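Local coordinates for tRNA (adenine(58)-N(1))-methyltransferase catalytic subunit TRM61 C-terminal domain-containing protein (Thermoplasma acidophilum, PDB 1YB2), which probably transfers a methyl group from S-adenosyl-L-methionine to an adenine of tRNA, at residues S169-A172 with D173-S176; I187-P190 with W191-Q195; V194-I197 with A198-K202. All blocks are in the same frame, centred on the assembly; numbering follows the deposited sequence.

Contact 1 of 3, residues S169-A172 with D173-S176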
ATOM      1  N   SER A 169      19.443 -18.720  -2.547  1.00 31.72           N
ATOM      2  CA  SER A 169      20.790 -18.286  -2.856  1.00 33.05           C
ATOM      3  C   SER A 169      20.969 -16.862  -2.370  1.00 34.17           C
ATOM      4  O   SER A 169      19.985 -16.171  -2.062  1.00 34.22           O
ATOM      5  CB  SER A 169      21.053 -18.348  -4.370  1.00 33.22           C
ATOM      6  OG  SER A 169      20.256 -17.405  -5.065  1.00 33.22           O
ATOM      7  N   ASP A 170      22.227 -16.436  -2.282  1.00 35.24           N
ATOM      8  CA  ASP A 170      22.555 -15.034  -2.091  1.00 36.44           C
ATOM      9  C   ASP A 170      22.318 -14.345  -3.420  1.00 36.36           C
ATOM     10  O   ASP A 170      22.587 -14.924  -4.486  1.00 36.06           O
ATOM     11  CB  ASP A 170      24.025 -14.870  -1.683  1.00 37.46           C
ATOM     12  CG  ASP A 170      24.353 -13.452  -1.227  1.00 40.14           C
ATOM     13  OD1 ASP A 170      24.466 -13.253   0.010  1.00 43.54           O
ATOM     14  OD2 ASP A 170      24.484 -12.540  -2.094  1.00 42.72           O
ATOM     15  N   ILE A 171      21.828 -13.108  -3.351  1.00 36.11           N
ATOM     16  CA  ILE A 171      21.586 -12.299  -4.543  1.00 36.40           C
ATOM     17  C   ILE A 171      22.830 -12.173  -5.440  1.00 36.69           C
ATOM     18  O   ILE A 171      22.709 -12.125  -6.668  1.00 36.87           O
ATOM     19  CB  ILE A 171      20.940 -10.903  -4.195  1.00 35.82           C
ATOM     20  CG1 ILE A 171      20.541 -10.139  -5.462  1.00 35.05           C
ATOM     21  CG2 ILE A 171      21.857 -10.055  -3.325  1.00 35.55           C
ATOM     22  CD1 ILE A 171      19.421 -10.805  -6.255  1.00 34.55           C
ATOM     23  N   ALA A 172      24.014 -12.155  -4.832  1.00 37.51           N
ATOM     24  CA  ALA A 172      25.274 -12.091  -5.595  1.00 38.55           C
ATOM     25  C   ALA A 172      25.403 -13.245  -6.595  1.00 39.03           C
ATOM     26  O   ALA A 172      25.848 -13.051  -7.733  1.00 39.56           O
ATOM     27  CB  ALA A 172      26.473 -12.078  -4.646  1.00 38.60           C
ATOM     28  N   ASP A 173      24.996 -14.435  -6.158  1.00 39.28           N
ATOM     29  CA  ASP A 173      25.094 -15.654  -6.960  1.00 39.53           C
ATOM     30  C   ASP A 173      23.878 -15.876  -7.848  1.00 39.41           C
ATOM     31  O   ASP A 173      23.924 -16.696  -8.760  1.00 39.32           O
ATOM     32  CB  ASP A 173      25.293 -16.862  -6.049  1.00 39.69           C
ATOM     33  CG  ASP A 173      26.468 -16.685  -5.110  1.00 40.68           C
ATOM     34  OD1 ASP A 173      27.538 -16.229  -5.580  1.00 42.12           O
ATOM     35  OD2 ASP A 173      26.319 -17.000  -3.910  1.00 41.78           O
ATOM     36  N   PHE A 174      22.798 -15.143  -7.580  1.00 38.72           N
ATOM     37  CA  PHE A 174      21.543 -15.355  -8.282  1.00 38.62           C
ATOM     38  C   PHE A 174      21.675 -15.012  -9.752  1.00 38.76           C
ATOM     39  O   PHE A 174      22.144 -13.946 -10.108  1.00 39.04           O
ATOM     40  CB  PHE A 174      20.403 -14.536  -7.639  1.00 37.66           C
ATOM     41  CG  PHE A 174      19.094 -14.639  -8.370  1.00 36.50           C
ATOM     42  CD1 PHE A 174      18.439 -15.866  -8.486  1.00 35.02           C
ATOM     43  CD2 PHE A 174      18.515 -13.510  -8.945  1.00 34.27           C
ATOM     44  CE1 PHE A 174      17.230 -15.961  -9.167  1.00 34.49           C
ATOM     45  CE2 PHE A 174      17.307 -13.593  -9.622  1.00 33.15           C
ATOM     46  CZ  PHE A 174      16.660 -14.818  -9.731  1.00 34.45           C
ATOM     47  N   ILE A 175      21.248 -15.925 -10.603  1.00 39.43           N
ATOM     48  CA  ILE A 175      21.316 -15.707 -12.038  1.00 40.54           C
ATOM     49  C   ILE A 175      19.909 -15.727 -12.605  1.00 40.98           C
ATOM     50  O   ILE A 175      19.161 -16.686 -12.418  1.00 40.90           O
ATOM     51  CB  ILE A 175      22.187 -16.791 -12.769  1.00 40.51           C
ATOM     52  CG1 ILE A 175      23.590 -16.904 -12.148  1.00 41.21           C
ATOM     53  CG2 ILE A 175      22.260 -16.513 -14.279  1.00 40.83           C
ATOM     54  CD1 ILE A 175      24.366 -15.580 -12.032  1.00 42.34           C
ATOM     55  N   SER A 176      19.552 -14.663 -13.302  1.00 41.70           N
ATOM     56  CA  SER A 176      18.266 -14.624 -13.949  1.00 42.74           C
ATOM     57  C   SER A 176      18.430 -14.108 -15.354  1.00 43.32           C
ATOM     58  O   SER A 176      19.199 -13.172 -15.599  1.00 44.03           O
ATOM     59  CB  SER A 176      17.300 -13.722 -13.184  1.00 42.47           C
ATOM     60  OG  SER A 176      16.049 -13.695 -13.841  1.00 43.36           O
TER
HETATM   61  O   HOH W   1      24.457 -18.230  -2.330  1.00 48.02           O
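D173 is the first residue of the second half to meet the first: its N donates to D170 O at 3.0 Å. The N-H...O angle of 133° and a donor standing above the carbonyl plane are what a tight turn gives. Its carboxylate bends back as well. A water accepts from D170 N and donates to D173 OD2 at 2.7 Å, which bridges the two ends of the turn, while D173 OD2 lies 3.8 Å from D170 CB. D170 OD2 and D173 OD2 stay 5.2 Å apart. D170 turns its own carboxylate forward: CG sits anti to the backbone N (chi1 -170°), and OD2 takes the A172 N-H at 2.8 Å through its anti lone pair, nearly straight at 165°.

F174 N comes next, held by two weak bonds, to D170 O and to I171 O. The F174 ring leads away from the turn toward the sheet, its CD2 still meeting I171 CD1 at 3.9 Å as the two side chains pass at a slant. S169 OG approaches F174 CB at 3.9 Å, but its hydroxyl is bonded to S167 OG. The F174 side chain reaches L115, T139 and V141 of the central sheet.

The A172 N to D170 OD2 bond defines an Asx turn. D170 is predicted to bind S-adenosyl-L-methionine, consistent with the loop after strand 164-167 in the sheet of a class I (Rossmann-like) methyltransferase.

Contact 2 of 3, residues I187-P190 with W191-Q195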
ATOM      1  N   ILE A 187      17.406  -6.822   2.512  1.00 32.06           N
ATOM      2  CA  ILE A 187      18.647  -7.518   2.837  1.00 33.27           C
ATOM      3  C   ILE A 187      19.562  -6.601   3.643  1.00 33.75           C
ATOM      4  O   ILE A 187      19.388  -5.379   3.595  1.00 34.23           O
ATOM      5  CB  ILE A 187      19.397  -8.024   1.570  1.00 32.85           C
ATOM      6  CG1 ILE A 187      19.545  -6.905   0.526  1.00 32.97           C
ATOM      7  CG2 ILE A 187      18.722  -9.292   1.020  1.00 33.58           C
ATOM      8  CD1 ILE A 187      20.467  -7.279  -0.627  1.00 33.20           C
ATOM      9  N   PRO A 188      20.515  -7.188   4.405  1.00 34.81           N
ATOM     10  CA  PRO A 188      21.459  -6.452   5.253  1.00 35.14           C
ATOM     11  C   PRO A 188      22.278  -5.417   4.488  1.00 35.56           C
ATOM     12  O   PRO A 188      22.357  -4.255   4.914  1.00 36.51           O
ATOM     13  CB  PRO A 188      22.400  -7.547   5.770  1.00 35.18           C
ATOM     14  CG  PRO A 188      21.654  -8.787   5.667  1.00 34.82           C
ATOM     15  CD  PRO A 188      20.728  -8.645   4.506  1.00 34.95           C
ATOM     16  N   ASP A 189      22.878  -5.821   3.369  1.00 35.06           N
ATOM     17  CA  ASP A 189      23.866  -4.974   2.699  1.00 34.69           C
ATOM     18  C   ASP A 189      23.546  -4.715   1.221  1.00 33.83           C
ATOM     19  O   ASP A 189      24.273  -5.180   0.332  1.00 33.80           O
ATOM     20  CB  ASP A 189      25.271  -5.574   2.864  1.00 35.42           C
ATOM     21  CG  ASP A 189      25.398  -6.959   2.245  1.00 36.85           C
ATOM     22  OD1 ASP A 189      24.365  -7.657   2.091  1.00 38.61           O
ATOM     23  OD2 ASP A 189      26.547  -7.341   1.898  1.00 40.42           O
ATOM     24  N   PRO A 190      22.451  -3.974   0.942  1.00 33.15           N
ATOM     25  CA  PRO A 190      22.124  -3.765  -0.479  1.00 31.88           C
ATOM     26  C   PRO A 190      23.186  -2.992  -1.279  1.00 31.25           C
ATOM     27  O   PRO A 190      23.304  -3.210  -2.489  1.00 30.70           O
ATOM     28  CB  PRO A 190      20.790  -3.016  -0.432  1.00 31.65           C
ATOM     29  CG  PRO A 190      20.735  -2.385   0.922  1.00 32.41           C
ATOM     30  CD  PRO A 190      21.458  -3.345   1.836  1.00 33.01           C
ATOM     31  N   TRP A 191      23.951  -2.110  -0.624  1.00 30.86           N
ATOM     32  CA  TRP A 191      25.036  -1.372  -1.302  1.00 30.50           C
ATOM     33  C   TRP A 191      26.024  -2.296  -2.024  1.00 30.09           C
ATOM     34  O   TRP A 191      26.674  -1.889  -2.980  1.00 30.88           O
ATOM     35  CB  TRP A 191      25.766  -0.400  -0.345  1.00 30.96           C
ATOM     36  CG  TRP A 191      26.188  -1.056   0.947  1.00 30.73           C
ATOM     37  CD1 TRP A 191      27.367  -1.695   1.191  1.00 31.24           C
ATOM     38  CD2 TRP A 191      25.403  -1.190   2.143  1.00 31.05           C
ATOM     39  NE1 TRP A 191      27.378  -2.205   2.480  1.00 30.59           N
ATOM     40  CE2 TRP A 191      26.185  -1.912   3.081  1.00 31.13           C
ATOM     41  CE3 TRP A 191      24.124  -0.757   2.520  1.00 29.78           C
ATOM     42  CZ2 TRP A 191      25.729  -2.207   4.366  1.00 31.79           C
ATOM     43  CZ3 TRP A 191      23.670  -1.057   3.796  1.00 31.62           C
ATOM     44  CH2 TRP A 191      24.473  -1.778   4.706  1.00 31.01           C
ATOM     45  N   ASN A 192      26.123  -3.547  -1.593  1.00 30.09           N
ATOM     46  CA  ASN A 192      27.057  -4.490  -2.211  1.00 30.12           C
ATOM     47  C   ASN A 192      26.466  -5.209  -3.409  1.00 30.42           C
ATOM     48  O   ASN A 192      27.167  -5.989  -4.073  1.00 30.40           O
ATOM     49  CB  ASN A 192      27.546  -5.518  -1.186  1.00 30.36           C
ATOM     50  CG  ASN A 192      28.554  -4.939  -0.211  1.00 30.79           C
ATOM     51  OD1 ASN A 192      29.402  -4.123  -0.579  1.00 32.37           O
ATOM     52  ND2 ASN A 192      28.459  -5.352   1.040  1.00 30.70           N
ATOM     53  N   HIS A 193      25.184  -4.947  -3.689  1.00 30.27           N
ATOM     54  CA  HIS A 193      24.452  -5.675  -4.737  1.00 30.60           C
ATOM     55  C   HIS A 193      23.659  -4.793  -5.691  1.00 30.73           C
ATOM     56  O   HIS A 193      22.850  -5.286  -6.471  1.00 30.61           O
ATOM     57  CB  HIS A 193      23.541  -6.722  -4.087  1.00 30.40           C
ATOM     58  CG  HIS A 193      24.262  -7.582  -3.096  1.00 31.89           C
ATOM     59  ND1 HIS A 193      25.255  -8.465  -3.467  1.00 31.62           N
ATOM     60  CD2 HIS A 193      24.163  -7.669  -1.750  1.00 30.38           C
ATOM     61  CE1 HIS A 193      25.728  -9.067  -2.391  1.00 30.88           C
ATOM     62  NE2 HIS A 193      25.082  -8.603  -1.339  1.00 30.34           N
ATOM     63  N   VAL A 194      23.916  -3.487  -5.648  1.00 30.82           N
ATOM     64  CA  VAL A 194      23.184  -2.562  -6.491  1.00 31.19           C
ATOM     65  C   VAL A 194      23.447  -2.774  -7.985  1.00 31.22           C
ATOM     66  O   VAL A 194      22.509  -2.741  -8.760  1.00 31.58           O
ATOM     67  CB  VAL A 194      23.322  -1.072  -6.037  1.00 31.50           C
ATOM     68  CG1 VAL A 194      22.406  -0.815  -4.853  1.00 31.22           C
ATOM     69  CG2 VAL A 194      24.770  -0.720  -5.678  1.00 30.55           C
ATOM     70  N   GLN A 195      24.686  -3.050  -8.386  1.00 31.30           N
ATOM     71  CA  GLN A 195      24.948  -3.262  -9.809  1.00 31.41           C
ATOM     72  C   GLN A 195      24.272  -4.543 -10.321  1.00 30.29           C
ATOM     73  O   GLN A 195      23.641  -4.536 -11.379  1.00 29.02           O
ATOM     74  CB  GLN A 195      26.443  -3.239 -10.118  1.00 33.12           C
ATOM     75  CG  GLN A 195      26.726  -2.577 -11.460  1.00 37.72           C
ATOM     76  CD  GLN A 195      27.837  -1.539 -11.410  1.00 44.23           C
ATOM     77  OE1 GLN A 195      28.748  -1.554 -12.248  1.00 47.50           O
ATOM     78  NE2 GLN A 195      27.772  -0.634 -10.431  1.00 45.33           N
TER
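The loop that follows strand 180-185 runs through a short 3-10 turn into helix 194-199, and the side chain of D189 reaches forward to N192 and H193. D189 OD2 accepts from N192 ND2 at 2.9 Å, an almost linear bond (174°). D189 OD2 lies in the amide plane of N192, and the amide nitrogen meets it on its anti side, somewhat out of the carboxylate plane. D189 gets there with CG between its backbone N and carbonyl carbon (chi1 61°), which brings the acid over the turn. N192 N also donates to D189 O at 3.1 Å, so backbone and side chain of D189 grip the same residue.

W191 folds back over the chain preceding it. D189 CA sits 3.7 Å from the centroid of the W191 six-membered ring, 11° off its normal, a CH-pi contact over the face, and P190 CD packs against W191 CZ3. K219 adds a cation-pi contact to W191.

H193 N donates to P190 O at 2.8 Å. Its ring is placed edge-on to D189 OD1, which lies in the ring plane 3.6 Å from H193 NE2; OD1 is buried here without a hydrogen-bond partner in the model. I187 CD1 touches H193 CD2 at 3.9 Å.

The arrangement is a 3-10 turn running into the N-cap of helix 194-199, H193, beside the D170 region of the predicted cofactor site.

Contact 3 of 3, residues V194-I197 with A198-K202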
ATOM      1  N   VAL A 194      23.916  -3.487  -5.648  1.00 30.82           N
ATOM      2  CA  VAL A 194      23.184  -2.562  -6.491  1.00 31.19           C
ATOM      3  C   VAL A 194      23.447  -2.774  -7.985  1.00 31.22           C
ATOM      4  O   VAL A 194      22.509  -2.741  -8.760  1.00 31.58           O
ATOM      5  CB  VAL A 194      23.322  -1.072  -6.037  1.00 31.50           C
ATOM      6  CG1 VAL A 194      22.406  -0.815  -4.853  1.00 31.22           C
ATOM      7  CG2 VAL A 194      24.770  -0.720  -5.678  1.00 30.55           C
ATOM      8  N   GLN A 195      24.686  -3.050  -8.386  1.00 31.30           N
ATOM      9  CA  GLN A 195      24.948  -3.262  -9.809  1.00 31.41           C
ATOM     10  C   GLN A 195      24.272  -4.543 -10.321  1.00 30.29           C
ATOM     11  O   GLN A 195      23.641  -4.536 -11.379  1.00 29.02           O
ATOM     12  CB  GLN A 195      26.443  -3.239 -10.118  1.00 33.12           C
ATOM     13  CG  GLN A 195      26.726  -2.577 -11.460  1.00 37.72           C
ATOM     14  CD  GLN A 195      27.837  -1.539 -11.410  1.00 44.23           C
ATOM     15  OE1 GLN A 195      28.748  -1.554 -12.248  1.00 47.50           O
ATOM     16  NE2 GLN A 195      27.772  -0.634 -10.431  1.00 45.33           N
ATOM     17  N   LYS A 196      24.389  -5.618  -9.541  1.00 28.74           N
ATOM     18  CA  LYS A 196      23.651  -6.847  -9.791  1.00 28.67           C
ATOM     19  C   LYS A 196      22.126  -6.644  -9.921  1.00 27.47           C
ATOM     20  O   LYS A 196      21.516  -7.082 -10.908  1.00 26.85           O
ATOM     21  CB  LYS A 196      23.951  -7.873  -8.698  1.00 28.86           C
ATOM     22  CG  LYS A 196      23.161  -9.181  -8.826  1.00 29.88           C
ATOM     23  CD  LYS A 196      23.477  -9.868 -10.139  1.00 35.38           C
ATOM     24  CE  LYS A 196      23.343 -11.369 -10.004  1.00 38.11           C
ATOM     25  NZ  LYS A 196      23.342 -12.036 -11.340  1.00 41.05           N
ATOM     26  N   ILE A 197      21.527  -6.013  -8.916  1.00 27.15           N
ATOM     27  CA  ILE A 197      20.081  -5.717  -8.899  1.00 26.74           C
ATOM     28  C   ILE A 197      19.700  -4.853 -10.100  1.00 26.57           C
ATOM     29  O   ILE A 197      18.733  -5.160 -10.824  1.00 24.91           O
ATOM     30  CB  ILE A 197      19.632  -5.056  -7.542  1.00 27.37           C
ATOM     31  CG1 ILE A 197      19.723  -6.073  -6.380  1.00 26.73           C
ATOM     32  CG2 ILE A 197      18.168  -4.533  -7.622  1.00 28.30           C
ATOM     33  CD1 ILE A 197      19.583  -5.424  -4.977  1.00 27.30           C
ATOM     34  N   ALA A 198      20.469  -3.781 -10.331  1.00 26.29           N
ATOM     35  CA  ALA A 198      20.233  -2.915 -11.491  1.00 26.64           C
ATOM     36  C   ALA A 198      20.206  -3.688 -12.802  1.00 27.47           C
ATOM     37  O   ALA A 198      19.353  -3.432 -13.640  1.00 27.83           O
ATOM     38  CB  ALA A 198      21.273  -1.795 -11.563  1.00 26.21           C
ATOM     39  N   SER A 199      21.137  -4.631 -12.979  1.00 28.56           N
ATOM     40  CA  SER A 199      21.230  -5.408 -14.220  1.00 29.63           C
ATOM     41  C   SER A 199      19.981  -6.239 -14.535  1.00 30.97           C
ATOM     42  O   SER A 199      19.783  -6.673 -15.680  1.00 29.80           O
ATOM     43  CB  SER A 199      22.473  -6.312 -14.192  1.00 29.89           C
ATOM     44  OG  SER A 199      22.255  -7.439 -13.360  1.00 29.53           O
HETATM   45  N   MSE A 200      19.129  -6.476 -13.543  1.00 31.62           N
HETATM   46  CA  MSE A 200      17.910  -7.210 -13.859  1.00 35.85           C
HETATM   47  C   MSE A 200      16.607  -6.407 -13.773  1.00 33.00           C
HETATM   48  O   MSE A 200      15.523  -6.975 -13.731  1.00 32.49           O
HETATM   49  CB  MSE A 200      17.829  -8.550 -13.122  1.00 35.78           C
HETATM   50  CG  MSE A 200      18.169  -8.533 -11.665  1.00 38.42           C
HETATM   51 SE   MSE A 200      18.738 -10.361 -11.102  1.00 49.33          SE
HETATM   52  CE  MSE A 200      19.117  -9.852  -9.304  1.00 39.91           C
HETATM   53  N   MSE A 201      16.736  -5.084 -13.773  1.00 30.83           N
HETATM   54  CA  MSE A 201      15.593  -4.182 -13.770  1.00 30.92           C
HETATM   55  C   MSE A 201      15.310  -3.662 -15.172  1.00 28.50           C
HETATM   56  O   MSE A 201      16.229  -3.219 -15.862  1.00 27.27           O
HETATM   57  CB  MSE A 201      15.901  -2.993 -12.861  1.00 29.98           C
HETATM   58  CG  MSE A 201      16.014  -3.363 -11.402  1.00 30.66           C
HETATM   59 SE   MSE A 201      16.497  -1.835 -10.313  1.00 38.70          SE
HETATM   60  CE  MSE A 201      14.834  -0.744 -10.441  1.00 30.91           C
ATOM     61  N   LYS A 202      14.048  -3.689 -15.589  1.00 27.27           N
ATOM     62  CA  LYS A 202      13.655  -2.974 -16.815  1.00 26.81           C
ATOM     63  C   LYS A 202      13.947  -1.476 -16.655  1.00 26.55           C
ATOM     64  O   LYS A 202      13.734  -0.919 -15.577  1.00 25.92           O
ATOM     65  CB  LYS A 202      12.172  -3.151 -17.080  1.00 26.57           C
ATOM     66  CG  LYS A 202      11.817  -4.549 -17.496  1.00 29.02           C
ATOM     67  CD  LYS A 202      10.333  -4.684 -17.652  1.00 31.30           C
ATOM     68  CE  LYS A 202       9.993  -6.072 -18.153  1.00 33.08           C
ATOM     69  NZ  LYS A 202       8.525  -6.282 -18.059  1.00 35.09           N
TER
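I197 and M201 meet on the packed side of this helix end, where I197 CG2 lies 4.2 Å from SE of selenomethionine M201 and the two side chains slant across each other. M201 CG also comes to 3.3 Å from I197 O. A bend at the last torsion of M201 (chi3 69°) turns its methyl away from the straight course of the chain. The neighbours confirm the burial: I197 rests on V183 and F209, M201 on V183, A207 and M229, and A198 on M229, so strands 180-185, 205-211 and 229-242 floor this side.

A second touch lies on the side facing the 169-176 loop. K196 CG approaches CE of selenomethionine M200 at 4.1 Å; the K196 chain, anti at chi1 and bent at chi2, carries NZ off to F174 O, while M200 stretches beyond CG to reach I171 and F174.

The backbone shows where the helix winds down. A198 N donates to V194 O at 2.8 Å and S199 N to Q195 O at 3.0 Å, both four residues back. M200 N instead donates to I197 O, three residues back, at 3.0 Å, and M201 N bonds to A198 O, also three back.

On the loose, exposed side lie Q195 and S199. S199 turns its hydroxyl back along the helix, with OG between the backbone N and carbonyl carbon (chi1 76°), and donates to K196 O at 2.6 Å.

The change from four-residue to three-residue bonds marks the C-terminal end of helix 194-199. The chain then passes through 201-202, where M200 and K202 bond to the Y180 backbone, to strand 205-211, parallel and next to 180-185: a beta-alpha-beta crossover of the Rossmann-like fold.

In the fold
The three contacts lie on the same side of the chain's centre, with centres 11 to 12 Å apart, and follow one another in sequence. Contact 1 occupies the loop between strands 164-167 and 180-185; contact 2 leads from strand 180-185 into helix 194-199; contact 3 covers that helix and its exit, sharing V194 and Q195 with contact 2. The first loop touches both others: I171 CG2 is 3.5 Å from H193 CG, and I171 CD1 approaches M200 CE. Together they join the 169-176 loop to helix 194-199 beside the sheet that holds strands 164-167, 180-185 and 205-211, close to D170, predicted to bind S-adenosyl-L-methionine.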